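Local coordinates for probable ABC transporter extracellular-binding protein YckB (Bacillus subtilis, PDB 2IEE) that probably serves as the extracellular solute-binding protein of a binding-protein-dependent ABC transport system, and belongs to the bacterial solute-binding protein 3 family, at residues R55-R60 with E226-M231; T105-S110 with Q209-K214; I115-D120 with K167-G172; K131-A136 with R173-L178. All blocks are in the same frame, centred on the assembly; numbering follows the deposited sequence.

Interaction 1 (R55-R60 with E226-M231); sequences REAAKR and EALKEM
Arg60 reaches across from one helix to Glu230 on the other, and its NH1 meets Glu230 OE2 at 3.0 Å in a bent salt bridge (136° at the hydrogen). The oxygen is met on its anti side, a little out of the carboxylate plane, although guanidinium and carboxylate planes lie only 15° apart. Over one face of the same guanidinium sits selenomethionine Met231, with CG 3.3 Å from Arg60 NH1. Long, flexible and apolar, the Met231 chain then runs along helix 49-60: its SE lies 3.9 Å from Ala57 CB, and its CE turns to the aliphatic part of Glu56, 3.5 Å from Glu56 CG. Small residues suit the centre, where Ala57 CB and Ala227 CB come within 4.3 Å and the axes of the two short segments approach to 8.8 Å. Ala227 CB also packs against Arg60 CB. In the second shell, the bend at chi2 of Glu56 brings its carboxylate round so that Glu56 OE2 accepts from Arg60 NE at 2.9 Å. Glu56, Arg60 and Glu230 thus form a salt-bridge network tying the two helices, and Arg60 NH2 is held further by Ser236 OG. The segments 55-60 and 226-231 cross at 109°. Helix 236-244 covers Met231 through Leu237 and Leu240, strand 64-69 lies beside helix 49-60 at Ala58, and the loop residues Ser104 and Thr105 flank Leu228.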
# COMPACT_ATOMS: atom_id res chain seq x y z
N ARG A 55 11.42 2.06 10.57
CA ARG A 55 12.35 1.53 11.55
C ARG A 55 13.78 1.98 11.24
O ARG A 55 14.48 2.52 12.11
CB ARG A 55 12.25 -0.01 11.58
CG ARG A 55 13.20 -0.74 12.53
CD ARG A 55 12.86 -2.24 12.58
NE ARG A 55 11.73 -2.51 13.48
CZ ARG A 55 10.78 -3.41 13.27
NH1 ARG A 55 10.78 -4.15 12.16
NH2 ARG A 55 9.82 -3.58 14.17
N GLU A 56 14.20 1.77 10.00
CA GLU A 56 15.54 2.14 9.56
C GLU A 56 15.73 3.65 9.54
O GLU A 56 16.79 4.15 9.92
CB GLU A 56 15.79 1.56 8.16
CG GLU A 56 17.18 1.80 7.59
CD GLU A 56 18.27 1.16 8.43
OE1 GLU A 56 18.00 0.11 9.07
OE2 GLU A 56 19.41 1.68 8.44
N ALA A 57 14.72 4.39 9.10
CA ALA A 57 14.82 5.84 9.06
C ALA A 57 15.04 6.35 10.48
O ALA A 57 15.89 7.20 10.72
CB ALA A 57 13.54 6.44 8.47
N ALA A 58 14.27 5.81 11.42
CA ALA A 58 14.40 6.21 12.82
C ALA A 58 15.80 5.86 13.31
O ALA A 58 16.43 6.63 14.04
CB ALA A 58 13.35 5.51 13.67
N LYS A 59 16.30 4.70 12.90
CA LYS A 59 17.63 4.26 13.31
C LYS A 59 18.67 5.26 12.80
O LYS A 59 19.60 5.61 13.52
CB LYS A 59 17.93 2.86 12.76
CG LYS A 59 19.23 2.27 13.30
CD LYS A 59 19.57 0.94 12.65
CE LYS A 59 20.85 0.36 13.24
NZ LYS A 59 21.22 -0.95 12.64
N ARG A 60 18.50 5.72 11.57
CA ARG A 60 19.42 6.69 10.99
C ARG A 60 19.47 7.93 11.87
O ARG A 60 20.47 8.64 11.90
CB ARG A 60 18.97 7.11 9.57
CG ARG A 60 18.98 6.00 8.53
CD ARG A 60 20.38 5.44 8.29
NE ARG A 60 20.37 4.26 7.42
CZ ARG A 60 20.41 4.29 6.10
NH1 ARG A 60 20.47 5.45 5.46
NH2 ARG A 60 20.38 3.16 5.40
N GLU A 226 15.21 13.82 5.85
CA GLU A 226 16.67 13.78 5.75
C GLU A 226 17.15 12.33 5.74
O GLU A 226 17.99 11.95 4.93
CB GLU A 226 17.29 14.56 6.93
CG GLU A 226 17.44 16.06 6.66
CD GLU A 226 17.90 16.85 7.88
OE1 GLU A 226 18.86 16.43 8.56
OE2 GLU A 226 17.30 17.92 8.15
N ALA A 227 16.60 11.52 6.64
CA ALA A 227 16.98 10.11 6.72
C ALA A 227 16.46 9.33 5.50
O ALA A 227 17.15 8.46 4.98
CB ALA A 227 16.46 9.50 8.01
N LEU A 228 15.24 9.64 5.07
CA LEU A 228 14.65 8.98 3.91
C LEU A 228 15.44 9.27 2.64
O LEU A 228 15.61 8.40 1.79
CB LEU A 228 13.19 9.41 3.74
CG LEU A 228 12.16 8.78 4.68
CD1 LEU A 228 10.79 9.43 4.52
CD2 LEU A 228 12.08 7.29 4.40
N LYS A 229 15.92 10.51 2.51
CA LYS A 229 16.70 10.92 1.35
C LYS A 229 18.02 10.15 1.34
O LYS A 229 18.48 9.71 0.29
CB LYS A 229 16.97 12.43 1.40
CG LYS A 229 17.86 12.94 0.28
CD LYS A 229 17.96 14.46 0.30
CE LYS A 229 18.80 14.98 -0.87
NZ LYS A 229 18.82 16.47 -0.94
N GLU A 230 18.61 10.00 2.52
CA GLU A 230 19.87 9.29 2.67
C GLU A 230 19.67 7.83 2.26
O GLU A 230 20.54 7.22 1.63
CB GLU A 230 20.32 9.37 4.13
CG GLU A 230 21.63 8.68 4.45
CD GLU A 230 21.97 8.79 5.93
OE1 GLU A 230 22.21 9.92 6.41
OE2 GLU A 230 22.00 7.74 6.61
N MSE A 231 18.51 7.28 2.61
CA MSE A 231 18.17 5.90 2.28
C MSE A 231 17.87 5.77 0.80
O MSE A 231 18.20 4.77 0.15
CB MSE A 231 16.96 5.45 3.11
CG MSE A 231 17.28 5.18 4.57
SE MSE A 231 15.68 4.94 5.64
CE MSE A 231 15.19 3.17 5.05

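Interaction 2 (T105-S110 with Q209-K214); sequences TPYKYS and QALVMK
Tyr107 and Gln209 make the tight part of this contact: the amide N of Tyr107 gives a hydrogen bond of 3.0 Å to Gln209 O, nearly along the C=O axis, while Lys108 O accepts from Gln209 N. The Tyr107 ring lies against the same backbone, with Ala210 CA over its face in a CH-pi contact 4.0 Å from the centroid. Its CG occupies the crowded position between backbone N and carbonyl carbon (chi1 37°), which folds the ring against Ala210 and brings CE2 beside Leu211 CB. The ring supplies apolar surface and a polar tip, its OH being hydrogen-bonded to Glu50. A phenylalanine here would probably leave Glu50 without that hydroxyl partner. Buried too is Lys108 NZ, 2.7 Å from Gln209 OE1 and above its carbonyl plane; a salt bridge to Asp90 probably balances the charge, and Asp92 takes the Gln209 NE2 group. The looser side is that of partly exposed Pro106 and exposed Thr105, where Ala210 CB merely rests 3.6 Å from Thr105 O. The contact lies where strand 108-116 starts beside the antiparallel strand 197-214, with strand 101-103 beyond Ala210 and helix 218-234 against Tyr107 and Leu211.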
# COMPACT_ATOMS: atom_id res chain seq x y z
N THR A 105 8.43 12.79 2.59
CA THR A 105 8.49 12.63 1.15
C THR A 105 7.91 11.22 0.97
O THR A 105 7.96 10.40 1.88
CB THR A 105 9.94 12.68 0.64
OG1 THR A 105 10.78 11.90 1.49
CG2 THR A 105 10.44 14.13 0.62
N PRO A 106 7.34 10.93 -0.21
CA PRO A 106 6.76 9.60 -0.43
C PRO A 106 7.81 8.50 -0.55
O PRO A 106 8.93 8.74 -1.00
CB PRO A 106 5.98 9.77 -1.74
CG PRO A 106 5.78 11.27 -1.87
CD PRO A 106 7.09 11.81 -1.36
N TYR A 107 7.46 7.28 -0.13
CA TYR A 107 8.38 6.16 -0.25
C TYR A 107 7.75 4.98 -1.00
O TYR A 107 8.30 3.88 -1.03
CB TYR A 107 8.92 5.72 1.12
CG TYR A 107 7.98 5.79 2.30
CD1 TYR A 107 6.92 4.90 2.42
CD2 TYR A 107 8.19 6.70 3.33
CE1 TYR A 107 6.10 4.91 3.54
CE2 TYR A 107 7.38 6.72 4.46
CZ TYR A 107 6.33 5.82 4.56
OH TYR A 107 5.52 5.81 5.67
N LYS A 108 6.60 5.23 -1.62
CA LYS A 108 5.92 4.22 -2.42
C LYS A 108 4.98 4.90 -3.42
O LYS A 108 4.21 5.77 -3.06
CB LYS A 108 5.13 3.22 -1.56
CG LYS A 108 4.42 2.15 -2.40
CD LYS A 108 4.13 0.86 -1.61
CE LYS A 108 2.96 1.02 -0.66
NZ LYS A 108 1.67 1.20 -1.38
N TYR A 109 5.09 4.48 -4.68
CA TYR A 109 4.25 5.01 -5.74
C TYR A 109 3.60 3.81 -6.41
O TYR A 109 4.25 2.80 -6.66
CB TYR A 109 5.09 5.78 -6.76
CG TYR A 109 5.86 6.95 -6.19
CD1 TYR A 109 6.98 6.74 -5.39
CD2 TYR A 109 5.46 8.26 -6.44
CE1 TYR A 109 7.70 7.82 -4.86
CE2 TYR A 109 6.16 9.34 -5.92
CZ TYR A 109 7.28 9.12 -5.13
OH TYR A 109 7.98 10.18 -4.62
N SER A 110 2.31 3.91 -6.69
CA SER A 110 1.61 2.80 -7.31
C SER A 110 0.38 3.31 -8.03
O SER A 110 0.19 4.52 -8.20
CB SER A 110 1.23 1.77 -6.24
OG SER A 110 0.73 0.58 -6.83
N GLN A 209 2.29 6.90 -1.07
CA GLN A 209 2.17 6.85 0.38
C GLN A 209 3.40 7.44 1.08
O GLN A 209 4.52 7.39 0.57
CB GLN A 209 1.95 5.41 0.85
CG GLN A 209 0.71 4.75 0.29
CD GLN A 209 0.82 4.48 -1.19
OE1 GLN A 209 1.78 3.86 -1.65
NE2 GLN A 209 -0.17 4.93 -1.95
N ALA A 210 3.17 7.98 2.27
CA ALA A 210 4.24 8.59 3.04
C ALA A 210 3.89 8.57 4.52
O ALA A 210 2.77 8.21 4.89
CB ALA A 210 4.45 10.04 2.58
N LEU A 211 4.84 8.97 5.35
CA LEU A 211 4.63 9.01 6.79
C LEU A 211 3.78 10.22 7.16
O LEU A 211 4.03 11.33 6.68
CB LEU A 211 5.97 9.08 7.52
CG LEU A 211 5.88 8.97 9.04
CD1 LEU A 211 5.49 7.53 9.43
CD2 LEU A 211 7.21 9.36 9.66
N VAL A 212 2.79 10.00 8.01
CA VAL A 212 1.89 11.07 8.43
C VAL A 212 2.18 11.57 9.84
O VAL A 212 2.29 10.79 10.78
CB VAL A 212 0.42 10.60 8.39
CG1 VAL A 212 -0.51 11.79 8.55
CG2 VAL A 212 0.13 9.86 7.09
N MSE A 213 2.33 12.88 9.98
CA MSE A 213 2.58 13.46 11.29
C MSE A 213 1.88 14.80 11.47
O MSE A 213 1.40 15.40 10.50
CB MSE A 213 4.09 13.55 11.58
CG MSE A 213 4.95 14.15 10.48
SE MSE A 213 6.77 13.42 10.39
CE MSE A 213 6.79 13.10 8.48
N LYS A 214 1.79 15.25 12.71
CA LYS A 214 1.14 16.52 13.04
C LYS A 214 1.77 17.61 12.17
O LYS A 214 2.99 17.73 12.11
CB LYS A 214 1.35 16.82 14.52
CG LYS A 214 0.38 17.82 15.13
CD LYS A 214 0.65 17.95 16.63
CE LYS A 214 -0.27 18.96 17.29
NZ LYS A 214 0.12 19.18 18.72

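Interaction 3 (I115-D120 with K167-G172); sequences IVRKDD and KDVANG
The guanidinium of Arg117 meets the end of helix 162-171 with its edge: Val169 O lies practically in its plane, 2.8 Å from Arg117 NH1, and the N-H points at a lone pair of that carbonyl with 155° at the hydrogen. Gly172 CA comes in obliquely, 3.6 Å from the same NH1. At another edge Asp120 OD2 lies in plane, while Asp120 OD1 forms a weak, longer salt bridge with Arg117 NE (3.2 Å). The aliphatic part of the arginine takes part as well: Arg117 CG packs against Val169 CG1 at 4.1 Å, and the bend at chi3 (-75°) turns the flat head from this apolar wall toward the helix end. Arginine fits because a single group can serve several acceptors at its rim; NH1 also bonds Thr174 O, and NH2 pairs with Asp175 in a salt bridge. A leucine in its place would probably leave Asp175 without its charged mate and Val169 O with one donor fewer. Val169 O has a second donor, Gly172 N, at 3.0 Å. Branched and apolar, Val169 suits a place where its CG1 lies against the backbone between Val116 and Arg117, 3.8 Å from Val116 C. Gly172 adopts a positive phi (92°), where a side chain would jam against the preceding carbonyl. Its amide bonds back into the last turn, weakly to Asp168 O and more firmly to Val169 O: a Schellman motif ends the helix, and an arginine from the end of strand 108-116 clasps it.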
# COMPACT_ATOMS: atom_id res chain seq x y z
N ILE A 115 -6.59 -8.00 -12.75
CA ILE A 115 -6.13 -9.34 -13.03
C ILE A 115 -7.26 -9.98 -13.81
O ILE A 115 -8.42 -9.95 -13.39
CB ILE A 115 -5.84 -10.13 -11.75
CG1 ILE A 115 -4.42 -9.84 -11.27
CG2 ILE A 115 -6.03 -11.63 -12.00
CD1 ILE A 115 -4.08 -10.50 -9.95
N VAL A 116 -6.92 -10.54 -14.96
CA VAL A 116 -7.89 -11.19 -15.84
C VAL A 116 -7.28 -12.52 -16.26
O VAL A 116 -6.17 -12.85 -15.84
CB VAL A 116 -8.16 -10.32 -17.09
CG1 VAL A 116 -8.81 -9.00 -16.67
CG2 VAL A 116 -6.84 -10.03 -17.82
N ARG A 117 -7.99 -13.29 -17.08
CA ARG A 117 -7.46 -14.57 -17.55
C ARG A 117 -6.27 -14.35 -18.49
O ARG A 117 -6.26 -13.40 -19.26
CB ARG A 117 -8.54 -15.37 -18.28
CG ARG A 117 -9.48 -16.13 -17.35
CD ARG A 117 -10.55 -16.86 -18.13
NE ARG A 117 -11.57 -15.95 -18.64
CZ ARG A 117 -12.44 -15.30 -17.86
NH1 ARG A 117 -12.41 -15.46 -16.54
NH2 ARG A 117 -13.36 -14.51 -18.41
N LYS A 118 -5.28 -15.23 -18.40
CA LYS A 118 -4.10 -15.13 -19.25
C LYS A 118 -4.41 -15.49 -20.70
O LYS A 118 -3.86 -14.88 -21.63
CB LYS A 118 -2.98 -16.03 -18.73
CG LYS A 118 -1.68 -15.94 -19.55
CD LYS A 118 -0.63 -16.94 -19.09
CE LYS A 118 -0.19 -16.68 -17.66
NZ LYS A 118 0.75 -17.73 -17.17
N ASP A 119 -5.29 -16.47 -20.91
CA ASP A 119 -5.61 -16.90 -22.27
C ASP A 119 -6.47 -15.95 -23.11
O ASP A 119 -6.23 -15.82 -24.31
CB ASP A 119 -6.24 -18.30 -22.27
CG ASP A 119 -7.53 -18.36 -21.47
OD1 ASP A 119 -7.97 -17.34 -20.92
OD2 ASP A 119 -8.11 -19.47 -21.41
N ASP A 120 -7.46 -15.29 -22.51
CA ASP A 120 -8.28 -14.36 -23.30
C ASP A 120 -8.48 -12.99 -22.64
O ASP A 120 -9.30 -12.19 -23.09
CB ASP A 120 -9.65 -14.98 -23.61
CG ASP A 120 -10.43 -15.38 -22.37
OD1 ASP A 120 -10.08 -14.93 -21.26
OD2 ASP A 120 -11.41 -16.14 -22.51
N LYS A 167 -8.31 -18.38 -8.62
CA LYS A 167 -8.72 -19.57 -9.37
C LYS A 167 -10.06 -19.41 -10.07
O LYS A 167 -10.27 -19.97 -11.14
CB LYS A 167 -8.77 -20.80 -8.45
CG LYS A 167 -7.41 -21.22 -7.92
CD LYS A 167 -7.46 -22.60 -7.29
CE LYS A 167 -6.12 -22.95 -6.66
NZ LYS A 167 -4.99 -22.83 -7.63
N ASP A 168 -10.96 -18.64 -9.46
CA ASP A 168 -12.27 -18.41 -10.06
C ASP A 168 -12.13 -17.58 -11.32
O ASP A 168 -12.95 -17.68 -12.24
CB ASP A 168 -13.21 -17.72 -9.05
CG ASP A 168 -13.55 -18.61 -7.87
OD1 ASP A 168 -13.63 -19.85 -8.06
OD2 ASP A 168 -13.74 -18.08 -6.76
N VAL A 169 -11.10 -16.74 -11.36
CA VAL A 169 -10.87 -15.93 -12.55
C VAL A 169 -10.37 -16.91 -13.61
O VAL A 169 -10.90 -16.97 -14.72
CB VAL A 169 -9.78 -14.87 -12.33
CG1 VAL A 169 -9.40 -14.24 -13.67
CG2 VAL A 169 -10.29 -13.80 -11.38
N ALA A 170 -9.35 -17.68 -13.24
CA ALA A 170 -8.75 -18.67 -14.13
C ALA A 170 -9.80 -19.66 -14.63
O ALA A 170 -9.78 -20.06 -15.79
CB ALA A 170 -7.64 -19.43 -13.40
N ASN A 171 -10.70 -20.05 -13.74
CA ASN A 171 -11.76 -21.00 -14.06
C ASN A 171 -12.87 -20.45 -14.93
O ASN A 171 -13.61 -21.21 -15.54
CB ASN A 171 -12.40 -21.52 -12.77
CG ASN A 171 -11.53 -22.52 -12.06
OD1 ASN A 171 -11.72 -22.78 -10.88
ND2 ASN A 171 -10.58 -23.09 -12.79
N GLY A 172 -12.99 -19.13 -14.96
CA GLY A 172 -14.05 -18.53 -15.74
C GLY A 172 -15.29 -18.30 -14.89
O GLY A 172 -16.31 -17.85 -15.40

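Interaction 4 (K131-A136 with R173-L178); sequences KGKKAA and RTDVIL
Lys134 and Asp175 lean obliquely across each other, and the amide N of Lys134 points almost straight (170°) at Asp175 OD2, 2.8 Å away, using the anti lone pair of that oxygen. Asp175 carries CG anti to its carbonyl carbon (chi1 -59°), which sets the carboxylate beside segment 131-136. Lys133 crosses it at about a right angle, Lys133 CD lying 3.8 Å from Asp175 OD2, while its ammonium goes on to Ser122 O. The Lys134 chain, bent at chi3, reaches toward Arg173 and places NZ 2.8 Å from Arg173 O, well above that carbonyl's plane. Lys134 O in turn grips two amides, Asp175 N at 2.9 Å and Val176 N at 3.1 Å, so the turn into strand 176-180 is fastened before the ladder starts. Ala135 and Val176 then pair in parallel, their side chains on one face, with Ala135 CB and Val176 CG1 3.9 Å apart; Ala136 N follows with a bond to Val176 O. On the opposite face, beside helix 162-171, the small Ala136 packs against the end of Ile177. Segments 134-136 and 176-178 run 42° apart, and a water links Ala136 O and Leu178 N. The chemistry is thus divided: alanines and branched residues line both sheet faces, whereas at the strand entry a buried aspartate satisfies a backbone amide with one oxygen, and its other oxygen is already taken by Arg117, a pairing that probably favours the charged form of Asp175.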
# COMPACT_ATOMS: atom_id res chain seq x y z
N LYS A 131 -17.99 -3.46 -18.18
CA LYS A 131 -19.45 -3.48 -18.19
C LYS A 131 -20.01 -4.89 -18.37
O LYS A 131 -19.77 -5.54 -19.39
CB LYS A 131 -19.97 -2.57 -19.31
CG LYS A 131 -21.49 -2.49 -19.39
CD LYS A 131 -21.93 -1.50 -20.46
CE LYS A 131 -23.45 -1.51 -20.63
NZ LYS A 131 -23.94 -2.84 -21.11
N GLY A 132 -20.75 -5.36 -17.37
CA GLY A 132 -21.34 -6.68 -17.45
C GLY A 132 -20.42 -7.81 -17.00
O GLY A 132 -20.84 -8.97 -16.97
N LYS A 133 -19.18 -7.48 -16.67
CA LYS A 133 -18.24 -8.50 -16.23
C LYS A 133 -18.40 -8.81 -14.75
O LYS A 133 -18.94 -8.00 -14.00
CB LYS A 133 -16.81 -8.05 -16.49
CG LYS A 133 -16.49 -7.83 -17.95
CD LYS A 133 -16.44 -9.13 -18.73
CE LYS A 133 -16.10 -8.86 -20.19
NZ LYS A 133 -15.91 -10.11 -20.95
N LYS A 134 -17.94 -9.98 -14.34
CA LYS A 134 -18.02 -10.38 -12.95
C LYS A 134 -16.74 -9.95 -12.23
O LYS A 134 -15.67 -10.52 -12.46
CB LYS A 134 -18.24 -11.89 -12.85
CG LYS A 134 -19.60 -12.34 -13.39
CD LYS A 134 -19.79 -13.85 -13.40
CE LYS A 134 -18.90 -14.51 -14.44
NZ LYS A 134 -19.17 -15.97 -14.58
N ALA A 135 -16.87 -8.94 -11.38
CA ALA A 135 -15.74 -8.41 -10.63
C ALA A 135 -15.74 -8.90 -9.18
O ALA A 135 -16.76 -8.86 -8.49
CB ALA A 135 -15.76 -6.88 -10.67
N ALA A 136 -14.58 -9.35 -8.72
CA ALA A 136 -14.45 -9.86 -7.36
C ALA A 136 -13.36 -9.15 -6.57
O ALA A 136 -12.53 -8.42 -7.14
CB ALA A 136 -14.17 -11.36 -7.41
N ARG A 173 -15.21 -18.61 -13.59
CA ARG A 173 -16.34 -18.40 -12.69
C ARG A 173 -16.53 -16.90 -12.45
O ARG A 173 -17.65 -16.43 -12.23
CB ARG A 173 -16.13 -19.14 -11.37
CG ARG A 173 -16.11 -20.65 -11.53
CD ARG A 173 -16.18 -21.39 -10.19
NE ARG A 173 -17.43 -21.11 -9.47
CZ ARG A 173 -17.52 -20.36 -8.38
NH1 ARG A 173 -16.43 -19.81 -7.86
NH2 ARG A 173 -18.70 -20.15 -7.81
N THR A 174 -15.43 -16.15 -12.48
CA THR A 174 -15.46 -14.70 -12.37
C THR A 174 -14.61 -14.19 -13.53
O THR A 174 -13.98 -14.98 -14.23
CB THR A 174 -14.86 -14.18 -11.04
OG1 THR A 174 -13.55 -14.73 -10.86
CG2 THR A 174 -15.78 -14.54 -9.87
N ASP A 175 -14.57 -12.87 -13.73
CA ASP A 175 -13.81 -12.32 -14.85
C ASP A 175 -12.63 -11.43 -14.53
O ASP A 175 -11.60 -11.49 -15.20
CB ASP A 175 -14.73 -11.52 -15.76
CG ASP A 175 -15.85 -12.35 -16.32
OD1 ASP A 175 -15.56 -13.40 -16.91
OD2 ASP A 175 -17.03 -11.94 -16.17
N VAL A 176 -12.77 -10.60 -13.50
CA VAL A 176 -11.72 -9.66 -13.19
C VAL A 176 -11.62 -9.31 -11.71
O VAL A 176 -12.61 -9.38 -10.98
CB VAL A 176 -11.98 -8.37 -14.01
CG1 VAL A 176 -13.32 -7.78 -13.59
CG2 VAL A 176 -10.85 -7.36 -13.82
N ILE A 177 -10.41 -8.95 -11.29
CA ILE A 177 -10.13 -8.53 -9.92
C ILE A 177 -9.41 -7.20 -10.03
O ILE A 177 -8.38 -7.10 -10.71
CB ILE A 177 -9.17 -9.48 -9.18
CG1 ILE A 177 -9.73 -10.90 -9.16
CG2 ILE A 177 -8.98 -9.00 -7.73
CD1 ILE A 177 -11.06 -11.00 -8.48
N LEU A 178 -9.94 -6.18 -9.37
CA LEU A 178 -9.32 -4.86 -9.38
C LEU A 178 -8.58 -4.65 -8.06
O LEU A 178 -9.17 -4.84 -6.99
CB LEU A 178 -10.40 -3.78 -9.54
CG LEU A 178 -10.50 -3.06 -10.90
CD1 LEU A 178 -10.39 -4.05 -12.04
CD2 LEU A 178 -11.82 -2.29 -10.96
O HOH W 1 -12.86 -6.25 -8.69

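How the interactions relate
Along the chain the contacts nest: interaction 1 closes the widest loop, interaction 2 lies within it, and interactions 3 and 4 alternate inside that. Interactions 1 and 2 sit 13 Å apart between centres and touch through Leu228 against Thr105 and Tyr107. Interactions 3 and 4 are 10 Å apart between centres on the other side of the chain's centre, joined by the Asp168-Arg173 salt bridge, and the centres of both lie about 41 Å from that of interaction 1. Interactions 2, 3 and 4 share the six-stranded mixed sheet, with strand 108-116 running from interaction 2 to interaction 3. This is consistent with the two-lobed solute-binding protein fold, in which extended strands connect the lobes.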